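Local atomic coordinates of guanidinopropionase (Pseudomonas aeruginosa, PDB entry 3NIQ), a protein that hydrolyses 3-guanidinopropanoate to beta-alanine and urea with two manganese ions per subunit, and has low activity on 4-guanidinobutanoate. Residues D90-N94 with R104-Y109; D125-L130 with Y163-F169. All blocks are in the same frame, centred on the assembly; numbering follows the deposited sequence.

Interaction 1: residues D90-N94 with R104-Y109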
ATOM      1  N   ASP A  90     -27.913   1.807   7.962  1.00 19.50           N
ATOM      2  CA  ASP A  90     -27.617   0.444   7.531  1.00 19.96           C
ATOM      3  C   ASP A  90     -28.712  -0.531   7.928  1.00 20.53           C
ATOM      4  O   ASP A  90     -29.241  -0.442   9.025  1.00 19.94           O
ATOM      5  CB  ASP A  90     -26.313  -0.050   8.172  1.00 20.56           C
ATOM      6  CG  ASP A  90     -25.073   0.608   7.593  1.00 20.32           C
ATOM      7  OD1 ASP A  90     -25.130   1.242   6.509  1.00 20.68           O
ATOM      8  OD2 ASP A  90     -24.029   0.472   8.248  1.00 21.56           O
ATOM      9  N   ALA A  91     -29.014  -1.485   7.050  1.00 19.24           N
ATOM     10  CA  ALA A  91     -29.872  -2.597   7.417  1.00 20.80           C
ATOM     11  C   ALA A  91     -29.247  -3.387   8.599  1.00 21.79           C
ATOM     12  O   ALA A  91     -28.027  -3.425   8.743  1.00 21.16           O
ATOM     13  CB  ALA A  91     -30.089  -3.503   6.234  1.00 19.62           C
ATOM     14  N   PRO A  92     -30.094  -3.976   9.464  1.00 22.09           N
ATOM     15  CA  PRO A  92     -29.592  -4.804  10.560  1.00 23.85           C
ATOM     16  C   PRO A  92     -28.916  -6.062  10.000  1.00 24.32           C
ATOM     17  O   PRO A  92     -29.423  -6.668   9.058  1.00 25.08           O
ATOM     18  CB  PRO A  92     -30.871  -5.147  11.364  1.00 23.91           C
ATOM     19  CG  PRO A  92     -32.006  -4.937  10.394  1.00 25.36           C
ATOM     20  CD  PRO A  92     -31.559  -3.822   9.505  1.00 22.91           C
ATOM     21  N   VAL A  93     -27.771  -6.424  10.563  1.00 24.44           N
ATOM     22  CA  VAL A  93     -26.956  -7.514  10.062  1.00 26.26           C
ATOM     23  C   VAL A  93     -26.397  -8.318  11.253  1.00 26.73           C
ATOM     24  O   VAL A  93     -26.209  -7.765  12.332  1.00 28.31           O
ATOM     25  CB  VAL A  93     -25.800  -6.938   9.184  1.00 25.94           C
ATOM     26  CG1 VAL A  93     -24.708  -7.942   8.972  1.00 28.92           C
ATOM     27  CG2 VAL A  93     -26.340  -6.432   7.830  1.00 25.06           C
ATOM     28  N   ASN A  94     -26.139  -9.610  11.039  1.00 26.44           N
ATOM     29  CA  ASN A  94     -25.510 -10.494  12.029  1.00 25.70           C
ATOM     30  C   ASN A  94     -24.343 -11.237  11.357  1.00 24.59           C
ATOM     31  O   ASN A  94     -24.552 -12.184  10.587  1.00 24.28           O
ATOM     32  CB  ASN A  94     -26.531 -11.494  12.583  1.00 26.21           C
ATOM     33  CG  ASN A  94     -25.930 -12.466  13.615  1.00 29.12           C
ATOM     34  OD1 ASN A  94     -24.709 -12.615  13.757  1.00 29.08           O
ATOM     35  ND2 ASN A  94     -26.805 -13.149  14.320  1.00 32.28           N
ATOM     36  N   ARG A 104     -33.314 -10.615   9.135  1.00 22.25           N
ATOM     37  CA  ARG A 104     -33.302  -9.238   9.627  1.00 22.75           C
ATOM     38  C   ARG A 104     -33.270  -8.252   8.465  1.00 21.98           C
ATOM     39  O   ARG A 104     -33.981  -7.238   8.469  1.00 20.35           O
ATOM     40  CB  ARG A 104     -32.122  -9.031  10.579  1.00 23.89           C
ATOM     41  CG  ARG A 104     -32.378  -9.684  11.956  1.00 27.85           C
ATOM     42  CD  ARG A 104     -31.106  -9.999  12.720  1.00 34.51           C
ATOM     43  NE  ARG A 104     -30.460  -8.793  13.220  1.00 40.39           N
ATOM     44  CZ  ARG A 104     -29.657  -8.751  14.280  1.00 41.97           C
ATOM     45  NH1 ARG A 104     -29.398  -9.858  14.965  1.00 42.37           N
ATOM     46  NH2 ARG A 104     -29.115  -7.597  14.653  1.00 43.15           N
ATOM     47  N   ILE A 105     -32.477  -8.581   7.442  1.00 20.15           N
ATOM     48  CA  ILE A 105     -32.375  -7.698   6.291  1.00 20.01           C
ATOM     49  C   ILE A 105     -33.697  -7.582   5.559  1.00 18.88           C
ATOM     50  O   ILE A 105     -34.118  -6.469   5.218  1.00 19.02           O
ATOM     51  CB  ILE A 105     -31.260  -8.119   5.319  1.00 18.88           C
ATOM     52  CG1 ILE A 105     -29.901  -8.004   6.028  1.00 20.70           C
ATOM     53  CG2 ILE A 105     -31.337  -7.266   4.063  1.00 19.44           C
ATOM     54  CD1 ILE A 105     -28.738  -8.663   5.290  1.00 20.72           C
ATOM     55  N   GLU A 106     -34.362  -8.713   5.323  1.00 19.28           N
ATOM     56  CA  GLU A 106     -35.663  -8.680   4.646  1.00 19.08           C
ATOM     57  C   GLU A 106     -36.683  -7.842   5.445  1.00 18.91           C
ATOM     58  O   GLU A 106     -37.468  -7.095   4.859  1.00 19.97           O
ATOM     59  CB  GLU A 106     -36.222 -10.097   4.417  1.00 19.42           C
ATOM     60  CG  GLU A 106     -37.644 -10.071   3.815  1.00 20.13           C
ATOM     61  CD  GLU A 106     -38.256 -11.451   3.556  1.00 21.71           C
ATOM     62  OE1 GLU A 106     -37.559 -12.482   3.730  1.00 20.52           O
ATOM     63  OE2 GLU A 106     -39.439 -11.491   3.160  1.00 20.57           O
ATOM     64  N   GLY A 107     -36.685  -8.008   6.771  1.00 19.95           N
ATOM     65  CA  GLY A 107     -37.613  -7.283   7.648  1.00 19.91           C
ATOM     66  C   GLY A 107     -37.458  -5.776   7.494  1.00 20.77           C
ATOM     67  O   GLY A 107     -38.438  -5.043   7.392  1.00 19.95           O
ATOM     68  N   PHE A 108     -36.210  -5.317   7.432  1.00 20.30           N
ATOM     69  CA  PHE A 108     -35.922  -3.922   7.172  1.00 19.71           C
ATOM     70  C   PHE A 108     -36.481  -3.470   5.821  1.00 19.62           C
ATOM     71  O   PHE A 108     -37.160  -2.440   5.719  1.00 18.79           O
ATOM     72  CB  PHE A 108     -34.402  -3.714   7.227  1.00 20.25           C
ATOM     73  CG  PHE A 108     -33.975  -2.278   7.083  1.00 22.07           C
ATOM     74  CD1 PHE A 108     -34.042  -1.408   8.169  1.00 23.89           C
ATOM     75  CD2 PHE A 108     -33.482  -1.809   5.875  1.00 22.68           C
ATOM     76  CE1 PHE A 108     -33.632  -0.056   8.045  1.00 27.12           C
ATOM     77  CE2 PHE A 108     -33.081  -0.471   5.728  1.00 25.39           C
ATOM     78  CZ  PHE A 108     -33.160   0.410   6.821  1.00 27.60           C
ATOM     79  N   TYR A 109     -36.194  -4.234   4.770  1.00 19.06           N
ATOM     80  CA  TYR A 109     -36.635  -3.838   3.443  1.00 19.57           C
ATOM     81  C   TYR A 109     -38.149  -3.907   3.265  1.00 19.63           C
ATOM     82  O   TYR A 109     -38.696  -3.171   2.463  1.00 19.91           O
ATOM     83  CB  TYR A 109     -35.898  -4.627   2.340  1.00 19.04           C
ATOM     84  CG  TYR A 109     -34.535  -4.018   2.069  1.00 18.79           C
ATOM     85  CD1 TYR A 109     -34.357  -3.080   1.041  1.00 16.98           C
ATOM     86  CD2 TYR A 109     -33.446  -4.326   2.873  1.00 15.68           C
ATOM     87  CE1 TYR A 109     -33.110  -2.481   0.813  1.00 17.87           C
ATOM     88  CE2 TYR A 109     -32.174  -3.716   2.652  1.00 17.35           C
ATOM     89  CZ  TYR A 109     -32.023  -2.820   1.618  1.00 18.55           C
ATOM     90  OH  TYR A 109     -30.812  -2.210   1.382  1.00 17.67           O
TER
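Ala91 and Pro92 lie against the Phe108 ring where the chain leaves strand 85-90, outermost in this chain's arginase-type parallel alpha/beta sheet, and turns back along helix 98-114. The ring presents a face to Ala91, whose CA stands almost over its centre in a CH-pi contact, 4.1 Å from the centroid and 13° off the ring normal. Ala91 CB touches both rings of the helix, 3.8 Å from Phe108 CD2 and 4.2 Å from Tyr109 CE2; the second ring is tethered by a hydrogen bond from Tyr109 OH to Ser121 OG, direction undecided. CG anti to the backbone N (chi1 -175°) swings the Phe108 ring toward the loop, and Pro92 CD sits 3.6 Å from Phe108 CB, the two side chains crossing obliquely. One helix turn back, Arg104 bends at chi3 (72°) round the proline: Pro92 CB lies at the guanidinium edge, Val93 O and Asn94 CB over one face. Its charge is held by Asp100, which also accepts from Asn94 ND2, while Phe158 of a neighbouring subunit packs on the arginine. Val93 and Ile105 lie side by side and point the same way, Val93 CG2 4.1 Å from Ile105 CD1, and Ile105 CG1 comes within 3.3 Å of Pro92 O.

Interaction 2: residues D125-L130 with Y163-F169; sequences DHLVTL and YTHGTPF. With MN (manganese (II) ion), chain D.
His126 ND1 binds manganese at 2.2 Å; a water at 2.4 Å and Asp148, Asp152 and Asp240 complete this site of the binuclear manganese centre of the arginase family. His126 NE2 is hydrogen-bonded to Ser238 OG, which leaves both ring nitrogens engaged. Phe169 from the start of helix 168-174 meets one face of this ring edge-on: a T-shaped pair with planes at 82° and centroids 5.1 Å apart. The phenylalanine atoms CE1 and CZ do the touching, CZ lying 3.5 Å from His126 NE2, and its edge continues onto Thr129 CG2. Pro168 covers the backbone beside it, its CG 3.7 Å from His126 O. At the start of segment 125-130, Asp125 and His165 cross at about a right angle, with His165 CB against the carboxylate carbon. Asp125 CG sits between its backbone N and carbonyl carbon (chi1 71°), which turns OD1 back to accept from Leu127 N at 2.9 Å in an Asx turn, a bent bond arriving from above the carboxylate plane, 37° out of it. Leu127 CD1 packs on Thr164 O, and Leu130 CD2 meets the Tyr163 ring at 3.8 Å from CD1. His165 ND1 and His126 N share Glu284 OE2, and His165 NE2 is hydrogen-bonded to Thr49 OG1. No hydrogen bond joins the two segments directly; apolar and aromatic packing holds them together, while the metal bond and Ser238 probably fix the imidazole's rotation, with Phe169 against one face.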
ATOM      1  N   ASP A 125     -21.824  -8.296   0.003  1.00 17.14           N
ATOM      2  CA  ASP A 125     -21.703  -9.164  -1.148  1.00 17.40           C
ATOM      3  C   ASP A 125     -23.073  -9.358  -1.802  1.00 17.23           C
ATOM      4  O   ASP A 125     -24.079  -8.849  -1.299  1.00 18.35           O
ATOM      5  CB  ASP A 125     -21.046 -10.497  -0.755  1.00 18.23           C
ATOM      6  CG  ASP A 125     -21.964 -11.394   0.106  1.00 18.93           C
ATOM      7  OD1 ASP A 125     -23.202 -11.292   0.029  1.00 21.83           O
ATOM      8  OD2 ASP A 125     -21.428 -12.216   0.866  1.00 20.94           O
ATOM      9  N   HIS A 126     -23.131 -10.096  -2.905  1.00 17.68           N
ATOM     10  CA  HIS A 126     -24.352 -10.105  -3.723  1.00 18.88           C
ATOM     11  C   HIS A 126     -25.519 -10.863  -3.072  1.00 19.23           C
ATOM     12  O   HIS A 126     -26.670 -10.722  -3.500  1.00 20.04           O
ATOM     13  CB  HIS A 126     -24.085 -10.664  -5.122  1.00 17.98           C
ATOM     14  CG  HIS A 126     -24.724  -9.857  -6.202  1.00 20.62           C
ATOM     15  ND1 HIS A 126     -24.113  -9.621  -7.415  1.00 17.59           N
ATOM     16  CD2 HIS A 126     -25.886  -9.160  -6.217  1.00 17.71           C
ATOM     17  CE1 HIS A 126     -24.890  -8.841  -8.149  1.00 21.04           C
ATOM     18  NE2 HIS A 126     -25.966  -8.538  -7.440  1.00 18.85           N
ATOM     19  N   LEU A 127     -25.245 -11.623  -2.017  1.00 18.13           N
ATOM     20  CA  LEU A 127     -26.342 -12.309  -1.317  1.00 18.61           C
ATOM     21  C   LEU A 127     -27.311 -11.301  -0.711  1.00 18.63           C
ATOM     22  O   LEU A 127     -28.498 -11.589  -0.532  1.00 19.11           O
ATOM     23  CB  LEU A 127     -25.825 -13.328  -0.274  1.00 18.10           C
ATOM     24  CG  LEU A 127     -26.921 -14.106   0.467  1.00 19.24           C
ATOM     25  CD1 LEU A 127     -27.776 -14.925  -0.520  1.00 21.28           C
ATOM     26  CD2 LEU A 127     -26.333 -15.029   1.579  1.00 19.41           C
ATOM     27  N   VAL A 128     -26.823 -10.091  -0.445  1.00 19.05           N
ATOM     28  CA  VAL A 128     -27.682  -9.040   0.086  1.00 19.87           C
ATOM     29  C   VAL A 128     -28.896  -8.744  -0.811  1.00 20.22           C
ATOM     30  O   VAL A 128     -29.956  -8.306  -0.325  1.00 19.66           O
ATOM     31  CB  VAL A 128     -26.904  -7.726   0.338  1.00 20.62           C
ATOM     32  CG1 VAL A 128     -26.079  -7.341  -0.874  1.00 25.21           C
ATOM     33  CG2 VAL A 128     -27.894  -6.607   0.606  1.00 24.66           C
ATOM     34  N   THR A 129     -28.756  -8.986  -2.111  1.00 19.84           N
ATOM     35  CA  THR A 129     -29.850  -8.681  -3.041  1.00 19.03           C
ATOM     36  C   THR A 129     -31.062  -9.607  -2.834  1.00 18.50           C
ATOM     37  O   THR A 129     -32.214  -9.192  -3.044  1.00 17.24           O
ATOM     38  CB  THR A 129     -29.370  -8.708  -4.515  1.00 20.05           C
ATOM     39  OG1 THR A 129     -28.233  -7.849  -4.648  1.00 20.41           O
ATOM     40  CG2 THR A 129     -30.465  -8.206  -5.466  1.00 20.09           C
ATOM     41  N   LEU A 130     -30.807 -10.839  -2.403  1.00 18.13           N
ATOM     42  CA  LEU A 130     -31.897 -11.774  -2.118  1.00 19.22           C
ATOM     43  C   LEU A 130     -32.945 -11.265  -1.109  1.00 19.29           C
ATOM     44  O   LEU A 130     -34.118 -11.185  -1.457  1.00 17.66           O
ATOM     45  CB  LEU A 130     -31.373 -13.147  -1.683  1.00 19.45           C
ATOM     46  CG  LEU A 130     -32.450 -14.190  -1.343  1.00 20.60           C
ATOM     47  CD1 LEU A 130     -33.407 -14.380  -2.495  1.00 19.35           C
ATOM     48  CD2 LEU A 130     -31.796 -15.524  -0.949  1.00 17.87           C
ATOM     49  N   TYR A 163     -27.553 -20.672   0.184  1.00 25.01           N
ATOM     50  CA  TYR A 163     -27.411 -19.228   0.273  1.00 24.23           C
ATOM     51  C   TYR A 163     -25.956 -18.786   0.306  1.00 23.53           C
ATOM     52  O   TYR A 163     -25.295 -18.907   1.330  1.00 23.43           O
ATOM     53  CB  TYR A 163     -28.140 -18.706   1.506  1.00 24.46           C
ATOM     54  CG  TYR A 163     -29.596 -19.098   1.528  1.00 25.60           C
ATOM     55  CD1 TYR A 163     -30.445 -18.713   0.489  1.00 23.64           C
ATOM     56  CD2 TYR A 163     -30.130 -19.856   2.586  1.00 28.12           C
ATOM     57  CE1 TYR A 163     -31.774 -19.055   0.492  1.00 25.58           C
ATOM     58  CE2 TYR A 163     -31.492 -20.209   2.598  1.00 29.50           C
ATOM     59  CZ  TYR A 163     -32.297 -19.797   1.539  1.00 29.83           C
ATOM     60  OH  TYR A 163     -33.631 -20.124   1.501  1.00 32.85           O
ATOM     61  N   THR A 164     -25.460 -18.301  -0.830  1.00 22.64           N
ATOM     62  CA  THR A 164     -24.130 -17.693  -0.903  1.00 22.57           C
ATOM     63  C   THR A 164     -24.260 -16.534  -1.871  1.00 23.03           C
ATOM     64  O   THR A 164     -25.282 -16.395  -2.549  1.00 21.39           O
ATOM     65  CB  THR A 164     -23.060 -18.644  -1.480  1.00 23.54           C
ATOM     66  OG1 THR A 164     -23.295 -18.804  -2.880  1.00 23.56           O
ATOM     67  CG2 THR A 164     -23.083 -20.025  -0.786  1.00 23.83           C
ATOM     68  N   HIS A 165     -23.224 -15.710  -1.948  1.00 22.80           N
ATOM     69  CA  HIS A 165     -23.223 -14.611  -2.906  1.00 23.25           C
ATOM     70  C   HIS A 165     -23.282 -15.126  -4.353  1.00 23.31           C
ATOM     71  O   HIS A 165     -23.489 -14.353  -5.275  1.00 22.45           O
ATOM     72  CB  HIS A 165     -22.019 -13.684  -2.679  1.00 22.52           C
ATOM     73  CG  HIS A 165     -20.690 -14.321  -2.947  1.00 25.11           C
ATOM     74  ND1 HIS A 165     -19.543 -13.582  -3.170  1.00 26.20           N
ATOM     75  CD2 HIS A 165     -20.319 -15.623  -3.016  1.00 25.80           C
ATOM     76  CE1 HIS A 165     -18.525 -14.405  -3.360  1.00 26.56           C
ATOM     77  NE2 HIS A 165     -18.972 -15.649  -3.279  1.00 26.03           N
ATOM     78  N   GLY A 166     -23.122 -16.436  -4.532  1.00 23.85           N
ATOM     79  CA  GLY A 166     -23.205 -17.044  -5.856  1.00 23.59           C
ATOM     80  C   GLY A 166     -24.542 -17.711  -6.167  1.00 24.14           C
ATOM     81  O   GLY A 166     -24.712 -18.246  -7.251  1.00 24.56           O
ATOM     82  N   THR A 167     -25.500 -17.673  -5.234  1.00 23.95           N
ATOM     83  CA  THR A 167     -26.830 -18.278  -5.483  1.00 23.83           C
ATOM     84  C   THR A 167     -28.048 -17.332  -5.532  1.00 22.75           C
ATOM     85  O   THR A 167     -29.169 -17.793  -5.773  1.00 23.35           O
ATOM     86  CB  THR A 167     -27.187 -19.337  -4.426  1.00 23.93           C
ATOM     87  OG1 THR A 167     -27.283 -18.708  -3.147  1.00 25.75           O
ATOM     88  CG2 THR A 167     -26.158 -20.486  -4.400  1.00 23.73           C
ATOM     89  N   PRO A 168     -27.856 -16.022  -5.307  1.00 22.02           N
ATOM     90  CA  PRO A 168     -29.072 -15.261  -4.961  1.00 20.37           C
ATOM     91  C   PRO A 168     -30.144 -15.223  -6.061  1.00 19.80           C
ATOM     92  O   PRO A 168     -31.341 -15.219  -5.755  1.00 20.29           O
ATOM     93  CB  PRO A 168     -28.538 -13.862  -4.679  1.00 19.17           C
ATOM     94  CG  PRO A 168     -27.288 -13.752  -5.526  1.00 20.40           C
ATOM     95  CD  PRO A 168     -26.680 -15.140  -5.447  1.00 22.10           C
ATOM     96  N   PHE A 169     -29.742 -15.159  -7.322  1.00 19.10           N
ATOM     97  CA  PHE A 169     -30.733 -14.988  -8.373  1.00 19.49           C
ATOM     98  C   PHE A 169     -31.399 -16.294  -8.753  1.00 21.09           C
ATOM     99  O   PHE A 169     -32.510 -16.293  -9.289  1.00 21.37           O
ATOM    100  CB  PHE A 169     -30.132 -14.223  -9.562  1.00 19.40           C
ATOM    101  CG  PHE A 169     -29.692 -12.853  -9.174  1.00 20.54           C
ATOM    102  CD1 PHE A 169     -28.366 -12.454  -9.322  1.00 20.46           C
ATOM    103  CD2 PHE A 169     -30.596 -11.992  -8.540  1.00 18.38           C
ATOM    104  CE1 PHE A 169     -27.952 -11.188  -8.886  1.00 23.65           C
ATOM    105  CE2 PHE A 169     -30.198 -10.739  -8.098  1.00 20.21           C
ATOM    106  CZ  PHE A 169     -28.859 -10.331  -8.271  1.00 20.15           C
TER
HETATM  107 MN    MN D1601     -22.388 -10.853  -8.075  1.00 24.47          MN
HETATM  108  O   HOH W   1     -20.738 -12.612  -8.285  1.00 24.87           O

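Both contacts are buried, yet they serve different places in the same alpha/beta fold. Interaction 1 ties the loop leaving strand 85-90 to the helix that follows it, near the subunit interfaces, and is mostly apolar, with one arginine whose charge is answered outside the pair of segments. Interaction 2 lies nearer the chain centre, joins the beginnings of helices 129-136 and 168-174, and adds metal coordination and an aromatic pair to its apolar packing. The centres of interactions 1 and 2 lie about 14 Å apart, and the two contacts do not touch. Helix 98-114 links them: Tyr109 and Ile105 pack on helix 129-136, and Tyr163 packs on Leu98, Leu99 and Leu102. Both also touch the same neighbouring subunit.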